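PDB 1IV3: 2-C-methyl-D-erythritol 2,4-cyclodiphosphate synthase from Thermus thermophilus, which catalyses the metal-dependent conversion of 4-diphosphocytidyl-2-C-methyl-D-erythritol 2-phosphate to 2-C-methyl-D-erythritol 2,4-cyclodiphosphate, releasing CMP, a step of non-mevalonate isoprenoid synthesis. Local coordinates for residues A[39-44]-A[75-80]; A[111-116]-A[122-127]. The protein carries 3 engineered substitutions. One frame throughout, in Å; residues are numbered along the deposited sequence.

Interaction 1: A[39-44]-A[75-80]; sequences AAMHAL and VFLREA. Engineered in segment 39-44: Met-41 (natural residue Leu). With MG (magnesium ion), chain G.
Met-41 and Leu-77 mark the nearest approach of helices 39-50 and 73-86 within segments 39-44 and 75-80, their CA atoms 6.5 Å apart, and no hydrogen bond joins the two backbones. Leucine suits position 77 because its forked end can serve two neighbours one turn apart on the facing helix. With CG swung anti to the backbone N (chi1 175°), one methyl is offered to each: CD2 meets Met-41 SD at 4.0 Å, and CD1 rests 3.8 Å from Leu-44 CB. Met-41, an engineered residue in place of the natural leucine, sets off across the flank of the contact rather than straight at helix 73-86, and the bends at chi2 and chi3 bring the sulfur in against Leu-77; the two side chains cross at about a right angle. Leu-44 presents its CB to helix 73-86, while its branched end packs on helix 109-120. Leu-77 continues along helix 39-50 to Thr-45 and Leu-48, and Phe-76, beside it, stacks on Phe-61.

On another face of helix 39-50, His-42 binds the magnesium ion through ND1 at 2.0 Å, and water 1 lies 2.3 Å from the metal. Asp-8 and His-10 are the other protein ligands. The imidazole's second nitrogen, NE2, is hydrogen-bonded to Ser-73 OG at the start of helix 73-86, a second-shell link that fixes the ring's rotation. Histidine fits here because its two nitrogens can serve the metal and the second helix at once. The chemistry thus divides by face: buried, uncharged thioether and alkyl groups join the helices by dispersion and exclusion of water, while the polar imidazole carries the metal and ties its site to the same helix pair.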
ATOM      1  N   ALA A  39      -2.233  -5.326  14.355  1.00 11.99           N
ATOM      2  CA  ALA A  39      -1.648  -4.864  13.099  1.00 14.08           C
ATOM      3  C   ALA A  39      -2.120  -3.473  12.709  1.00  9.22           C
ATOM      4  O   ALA A  39      -1.383  -2.688  12.103  1.00 10.36           O
ATOM      5  CB  ALA A  39      -1.984  -5.916  12.049  1.00  8.17           C
ATOM      6  N   ALA A  40      -3.376  -3.141  13.011  1.00  9.35           N
ATOM      7  CA  ALA A  40      -3.942  -1.822  12.752  1.00  9.96           C
ATOM      8  C   ALA A  40      -3.150  -0.762  13.512  1.00 10.47           C
ATOM      9  O   ALA A  40      -2.646   0.206  12.961  1.00  9.96           O
ATOM     10  CB  ALA A  40      -5.403  -1.728  13.189  1.00 11.60           C
ATOM     11  N   MET A  41      -3.046  -0.984  14.829  1.00  9.09           N
ATOM     12  CA  MET A  41      -2.283  -0.046  15.642  1.00  6.93           C
ATOM     13  C   MET A  41      -0.850   0.060  15.128  1.00  9.30           C
ATOM     14  O   MET A  41      -0.295   1.156  15.028  1.00  8.94           O
ATOM     15  CB  MET A  41      -2.232  -0.460  17.112  1.00 11.62           C
ATOM     16  CG  MET A  41      -3.485  -0.264  17.936  1.00 25.37           C
ATOM     17  SD  MET A  41      -3.930   1.444  18.326  1.00  3.68           S
ATOM     18  CE  MET A  41      -5.182   1.758  17.144  1.00  7.68           C
ATOM     19  N   HIS A  42      -0.206  -1.063  14.799  1.00 10.78           N
ATOM     20  CA  HIS A  42       1.200  -0.973  14.395  1.00  8.76           C
ATOM     21  C   HIS A  42       1.386  -0.220  13.080  1.00  9.82           C
ATOM     22  O   HIS A  42       2.283   0.618  12.978  1.00  9.44           O
ATOM     23  CB  HIS A  42       1.812  -2.364  14.250  1.00  9.38           C
ATOM     24  CG  HIS A  42       1.975  -3.019  15.580  1.00 13.52           C
ATOM     25  ND1 HIS A  42       2.462  -4.285  15.754  1.00 22.85           N
ATOM     26  CD2 HIS A  42       1.703  -2.532  16.823  1.00 16.07           C
ATOM     27  CE1 HIS A  42       2.490  -4.579  17.047  1.00 30.35           C
ATOM     28  NE2 HIS A  42       2.032  -3.530  17.715  1.00 21.89           N
ATOM     29  N   ALA A  43       0.503  -0.519  12.133  1.00  8.07           N
ATOM     30  CA  ALA A  43       0.645   0.164  10.834  1.00  9.72           C
ATOM     31  C   ALA A  43       0.359   1.655  10.945  1.00  9.22           C
ATOM     32  O   ALA A  43       1.020   2.467  10.296  1.00  9.61           O
ATOM     33  CB  ALA A  43      -0.279  -0.485   9.808  1.00 11.29           C
ATOM     34  N   LEU A  44      -0.630   2.048  11.760  1.00  9.27           N
ATOM     35  CA  LEU A  44      -0.918   3.469  11.972  1.00  8.75           C
ATOM     36  C   LEU A  44       0.256   4.147  12.658  1.00  8.53           C
ATOM     37  O   LEU A  44       0.624   5.277  12.340  1.00  9.86           O
ATOM     38  CB  LEU A  44      -2.191   3.650  12.829  1.00  8.07           C
ATOM     39  CG  LEU A  44      -3.487   3.302  12.092  1.00 10.05           C
ATOM     40  CD1 LEU A  44      -4.672   3.146  13.036  1.00  7.69           C
ATOM     41  CD2 LEU A  44      -3.758   4.366  11.030  1.00  6.53           C
ATOM     42  N   VAL A  75      -0.483   2.338  23.420  1.00  8.64           N
ATOM     43  CA  VAL A  75       0.505   3.181  24.085  1.00 12.08           C
ATOM     44  C   VAL A  75       1.581   3.669  23.123  1.00 13.51           C
ATOM     45  O   VAL A  75       2.099   4.785  23.226  1.00 18.01           O
ATOM     46  CB  VAL A  75       1.169   2.391  25.232  1.00 16.45           C
ATOM     47  CG1 VAL A  75       2.435   3.074  25.716  1.00 24.26           C
ATOM     48  CG2 VAL A  75       0.145   2.210  26.356  1.00 11.62           C
ATOM     49  N   PHE A  76       1.924   2.816  22.168  1.00 10.70           N
ATOM     50  CA  PHE A  76       2.879   3.177  21.134  1.00 10.61           C
ATOM     51  C   PHE A  76       2.249   4.220  20.218  1.00 12.52           C
ATOM     52  O   PHE A  76       2.898   5.193  19.855  1.00 10.94           O
ATOM     53  CB  PHE A  76       3.305   1.979  20.296  1.00  8.82           C
ATOM     54  CG  PHE A  76       3.795   0.832  21.164  1.00 13.15           C
ATOM     55  CD1 PHE A  76       4.366   1.089  22.402  1.00 11.16           C
ATOM     56  CD2 PHE A  76       3.674  -0.474  20.711  1.00 17.25           C
ATOM     57  CE1 PHE A  76       4.793   0.038  23.195  1.00 15.20           C
ATOM     58  CE2 PHE A  76       4.098  -1.533  21.512  1.00 22.30           C
ATOM     59  CZ  PHE A  76       4.662  -1.265  22.754  1.00 19.39           C
ATOM     60  N   LEU A  77       0.994   3.997  19.841  1.00  9.71           N
ATOM     61  CA  LEU A  77       0.345   4.937  18.933  1.00 11.64           C
ATOM     62  C   LEU A  77       0.284   6.325  19.550  1.00 11.24           C
ATOM     63  O   LEU A  77       0.591   7.340  18.923  1.00 14.24           O
ATOM     64  CB  LEU A  77      -1.065   4.435  18.593  1.00 13.42           C
ATOM     65  CG  LEU A  77      -1.845   5.455  17.738  1.00 20.27           C
ATOM     66  CD1 LEU A  77      -1.609   5.142  16.267  1.00 14.71           C
ATOM     67  CD2 LEU A  77      -3.304   5.435  18.137  1.00 21.57           C
ATOM     68  N   ARG A  78      -0.118   6.371  20.829  1.00 12.07           N
ATOM     69  CA  ARG A  78      -0.161   7.663  21.523  1.00 15.22           C
ATOM     70  C   ARG A  78       1.209   8.301  21.660  1.00 11.62           C
ATOM     71  O   ARG A  78       1.353   9.525  21.586  1.00 13.05           O
ATOM     72  CB  ARG A  78      -0.796   7.468  22.909  1.00 16.02           C
ATOM     73  CG  ARG A  78      -2.212   6.904  22.832  1.00 22.62           C
ATOM     74  CD  ARG A  78      -2.977   7.181  24.116  1.00 32.37           C
ATOM     75  NE  ARG A  78      -4.418   6.916  23.987  1.00 34.73           N
ATOM     76  CZ  ARG A  78      -5.308   7.907  23.928  1.00 28.37           C
ATOM     77  NH1 ARG A  78      -4.881   9.158  23.977  1.00 26.90           N
ATOM     78  NH2 ARG A  78      -6.603   7.653  23.817  1.00 41.86           N
ATOM     79  N   GLU A  79       2.262   7.521  21.879  1.00  9.75           N
ATOM     80  CA  GLU A  79       3.583   8.157  21.932  1.00 14.92           C
ATOM     81  C   GLU A  79       3.960   8.738  20.576  1.00 15.92           C
ATOM     82  O   GLU A  79       4.527   9.827  20.454  1.00 13.77           O
ATOM     83  CB  GLU A  79       4.602   7.132  22.414  1.00 15.37           C
ATOM     84  CG  GLU A  79       6.036   7.576  22.520  1.00 14.42           C
ATOM     85  CD  GLU A  79       6.301   8.728  23.465  1.00 22.69           C
ATOM     86  OE1 GLU A  79       5.409   9.226  24.184  1.00 19.84           O
ATOM     87  OE2 GLU A  79       7.483   9.154  23.492  1.00 27.67           O
ATOM     88  N   ALA A  80       3.642   8.000  19.493  1.00 12.37           N
ATOM     89  CA  ALA A  80       3.950   8.566  18.179  1.00  8.42           C
ATOM     90  C   ALA A  80       3.168   9.837  17.977  1.00  8.55           C
ATOM     91  O   ALA A  80       3.650  10.813  17.401  1.00 12.51           O
ATOM     92  CB  ALA A  80       3.641   7.560  17.056  1.00 11.35           C
TER
HETATM   93 MG    MG G1561       2.862  -5.717  14.473  1.00 23.06          MG
HETATM   94  O   HOH W   1       5.189  -5.771  14.619  1.00 38.40           O

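Interaction 2: A[111-116]-A[122-127]; sequences ALVDSL and LPQDRI
The turn from helix 109-120 into strand 127-132, the second half of a beta-alpha-beta crossover from strand 91-99, folds back on its own helix, with Val-113 and Ile-127 closest in backbone at 6.7 Å between CA atoms. Beta-branched Ile-127, the first residue of the strand, points at the helix and fills the inner side: its CG2 lies 3.9 Å from Leu-116 CD1 and 4.0 Å from Val-113 CG1, and its CD1 reaches Leu-116 CB at 4.0 Å. Val-113 has CG1 anti to the backbone N, which carries that methyl between Ile-127 and Gln-124 OE1.

Toward the solvent side the contact turns polar. Gln-124 NE2 donates to Asp-114 OD1 at 2.6 Å with an N-H...O angle of 166°. The oxygen lies nearly in the amide plane, but the N-H reaches it on the anti side and 34° out of the carboxylate plane, the two flat groups being turned 67° apart. Asp-114 OD2 is held by a salt bridge to Lys-110, one helical turn back. Replacing Asp-114 by an alanine is likely to leave the Gln-124 amide without its acceptor and free to turn, and Lys-110 without this counter-charge. Asp-114 therefore serves turn and helix together: its carboxylate takes the Gln-124 N-H in a charge-assisted hydrogen bond on the solvent side of an apolar seam of branched side chains.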
ATOM      1  N   ALA A 111     -17.635  -0.418  16.378  1.00 10.52           N
ATOM      2  CA  ALA A 111     -16.718  -0.372  17.516  1.00 12.54           C
ATOM      3  C   ALA A 111     -15.292  -0.058  17.065  1.00  8.08           C
ATOM      4  O   ALA A 111     -14.590   0.730  17.685  1.00 10.58           O
ATOM      5  CB  ALA A 111     -16.738  -1.701  18.251  1.00 10.18           C
ATOM      6  N   LEU A 112     -14.821  -0.689  15.996  1.00 12.68           N
ATOM      7  CA  LEU A 112     -13.449  -0.467  15.517  1.00  9.47           C
ATOM      8  C   LEU A 112     -13.225   0.975  15.092  1.00  9.36           C
ATOM      9  O   LEU A 112     -12.268   1.667  15.471  1.00 12.71           O
ATOM     10  CB  LEU A 112     -13.182  -1.406  14.344  1.00  8.98           C
ATOM     11  CG  LEU A 112     -13.074  -2.881  14.749  1.00 10.76           C
ATOM     12  CD1 LEU A 112     -13.176  -3.850  13.576  1.00 11.19           C
ATOM     13  CD2 LEU A 112     -11.752  -3.031  15.492  1.00  8.80           C
ATOM     14  N   VAL A 113     -14.166   1.464  14.274  1.00 12.21           N
ATOM     15  CA  VAL A 113     -14.052   2.865  13.852  1.00 11.65           C
ATOM     16  C   VAL A 113     -14.153   3.823  15.028  1.00  8.17           C
ATOM     17  O   VAL A 113     -13.430   4.818  15.128  1.00 13.03           O
ATOM     18  CB  VAL A 113     -15.116   3.212  12.805  1.00 14.64           C
ATOM     19  CG1 VAL A 113     -15.112   4.699  12.495  1.00 17.22           C
ATOM     20  CG2 VAL A 113     -14.836   2.356  11.568  1.00 11.52           C
ATOM     21  N   ASP A 114     -15.063   3.541  15.952  1.00  9.50           N
ATOM     22  CA  ASP A 114     -15.186   4.417  17.116  1.00 10.76           C
ATOM     23  C   ASP A 114     -13.873   4.451  17.891  1.00  8.40           C
ATOM     24  O   ASP A 114     -13.479   5.466  18.409  1.00 11.68           O
ATOM     25  CB  ASP A 114     -16.270   3.909  18.058  1.00 12.90           C
ATOM     26  CG  ASP A 114     -17.680   4.217  17.585  1.00 17.69           C
ATOM     27  OD1 ASP A 114     -17.848   4.943  16.587  1.00 21.51           O
ATOM     28  OD2 ASP A 114     -18.593   3.711  18.274  1.00 21.90           O
ATOM     29  N   SER A 115     -13.218   3.300  17.995  1.00 10.47           N
ATOM     30  CA  SER A 115     -11.976   3.236  18.784  1.00  8.89           C
ATOM     31  C   SER A 115     -10.919   4.056  18.083  1.00 12.47           C
ATOM     32  O   SER A 115     -10.216   4.875  18.663  1.00 12.81           O
ATOM     33  CB  SER A 115     -11.601   1.770  18.976  1.00 10.98           C
ATOM     34  OG  SER A 115     -10.396   1.602  19.681  1.00 15.10           O
ATOM     35  N   LEU A 116     -10.793   3.885  16.757  1.00 10.64           N
ATOM     36  CA  LEU A 116      -9.776   4.687  16.064  1.00  9.49           C
ATOM     37  C   LEU A 116     -10.053   6.179  16.193  1.00 10.52           C
ATOM     38  O   LEU A 116      -9.140   6.988  16.355  1.00 11.09           O
ATOM     39  CB  LEU A 116      -9.749   4.300  14.590  1.00 10.65           C
ATOM     40  CG  LEU A 116      -9.200   2.907  14.250  1.00  7.40           C
ATOM     41  CD1 LEU A 116      -9.073   2.758  12.733  1.00 10.44           C
ATOM     42  CD2 LEU A 116      -7.864   2.672  14.938  1.00 11.47           C
ATOM     43  N   LEU A 122      -9.950  11.881  15.862  1.00 11.90           N
ATOM     44  CA  LEU A 122     -10.362  12.362  14.547  1.00 13.50           C
ATOM     45  C   LEU A 122     -11.857  12.144  14.384  1.00 15.68           C
ATOM     46  O   LEU A 122     -12.396  11.187  14.943  1.00 15.73           O
ATOM     47  CB  LEU A 122      -9.624  11.599  13.446  1.00 14.11           C
ATOM     48  CG  LEU A 122      -8.162  11.918  13.162  1.00 13.05           C
ATOM     49  CD1 LEU A 122      -7.644  10.959  12.081  1.00 11.13           C
ATOM     50  CD2 LEU A 122      -7.977  13.367  12.747  1.00 16.13           C
ATOM     51  N   PRO A 123     -12.537  12.977  13.611  1.00 13.54           N
ATOM     52  CA  PRO A 123     -13.971  12.747  13.411  1.00 15.80           C
ATOM     53  C   PRO A 123     -14.170  11.457  12.634  1.00 15.67           C
ATOM     54  O   PRO A 123     -13.242  11.035  11.953  1.00 12.54           O
ATOM     55  CB  PRO A 123     -14.399  13.952  12.567  1.00 18.06           C
ATOM     56  CG  PRO A 123     -13.141  14.394  11.889  1.00 19.02           C
ATOM     57  CD  PRO A 123     -12.033  14.146  12.888  1.00 12.50           C
ATOM     58  N   GLN A 124     -15.353  10.860  12.701  1.00 12.09           N
ATOM     59  CA  GLN A 124     -15.587   9.568  12.060  1.00 18.97           C
ATOM     60  C   GLN A 124     -15.415   9.606  10.551  1.00 12.44           C
ATOM     61  O   GLN A 124     -14.977   8.599   9.970  1.00 14.30           O
ATOM     62  CB  GLN A 124     -16.988   9.045  12.449  1.00 30.99           C
ATOM     63  CG  GLN A 124     -17.155   8.933  13.954  1.00 42.45           C
ATOM     64  CD  GLN A 124     -17.405   7.546  14.499  1.00 32.17           C
ATOM     65  OE1 GLN A 124     -17.876   6.660  13.796  1.00 22.14           O
ATOM     66  NE2 GLN A 124     -17.115   7.328  15.779  1.00 21.46           N
ATOM     67  N   ASP A 125     -15.709  10.729   9.899  1.00 12.48           N
ATOM     68  CA  ASP A 125     -15.558  10.752   8.436  1.00 14.49           C
ATOM     69  C   ASP A 125     -14.109  10.886   7.976  1.00 14.16           C
ATOM     70  O   ASP A 125     -13.748  10.827   6.796  1.00 15.52           O
ATOM     71  CB  ASP A 125     -16.401  11.919   7.896  1.00 15.70           C
ATOM     72  CG  ASP A 125     -15.762  13.226   8.350  1.00 21.47           C
ATOM     73  OD1 ASP A 125     -14.983  13.823   7.583  1.00 26.10           O
ATOM     74  OD2 ASP A 125     -16.038  13.610   9.504  1.00 31.54           O
ATOM     75  N   ARG A 126     -13.194  11.074   8.931  1.00  9.80           N
ATOM     76  CA  ARG A 126     -11.771  11.132   8.647  1.00  8.55           C
ATOM     77  C   ARG A 126     -11.101   9.835   9.084  1.00 10.13           C
ATOM     78  O   ARG A 126      -9.870   9.754   9.105  1.00 10.39           O
ATOM     79  CB  ARG A 126     -11.141  12.325   9.394  1.00  8.96           C
ATOM     80  CG  ARG A 126     -11.519  13.674   8.801  1.00 12.52           C
ATOM     81  CD  ARG A 126     -10.827  13.841   7.453  1.00 11.37           C
ATOM     82  NE  ARG A 126     -10.957  15.157   6.857  1.00 15.09           N
ATOM     83  CZ  ARG A 126     -10.217  15.662   5.880  1.00 17.41           C
ATOM     84  NH1 ARG A 126      -9.214  15.006   5.278  1.00 14.44           N
ATOM     85  NH2 ARG A 126     -10.520  16.906   5.496  1.00 16.99           N
ATOM     86  N   ILE A 127     -11.904   8.839   9.463  1.00 10.01           N
ATOM     87  CA  ILE A 127     -11.379   7.501   9.741  1.00 10.27           C
ATOM     88  C   ILE A 127     -11.818   6.594   8.587  1.00 11.28           C
ATOM     89  O   ILE A 127     -13.005   6.283   8.475  1.00 12.19           O
ATOM     90  CB  ILE A 127     -11.843   6.893  11.075  1.00  8.88           C
ATOM     91  CG1 ILE A 127     -11.400   7.661  12.323  1.00 11.26           C
ATOM     92  CG2 ILE A 127     -11.384   5.429  11.169  1.00 12.43           C
ATOM     93  CD1 ILE A 127      -9.885   7.652  12.462  1.00 12.21           C
TER

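How the interactions relate
Interaction 1 closes along the chain before interaction 2 opens, and their centres lie 15 Å apart. They nevertheless touch: Leu-116 of helix 109-120 turns its CD2 to Met-41 CE at 3.6 Å and to Leu-44 CD1 at 3.7 Å. Leu-116 is thus the residue shared by the two, meeting Ile-127 with CB and CD1 and helix 39-50 with CD2. Helices 39-50 and 109-120 pack side by side on the mixed sheet, Leu-44 resting on strand 141-150 and Leu-116 on strand 91-99, and helix 73-86 lies against 39-50. Interaction 1 holds the part that carries the magnesium ligand His-42, whereas interaction 2 lies farther from the chain centre, where Asp-125 meets Arg-2 of a neighbouring subunit of the trimer.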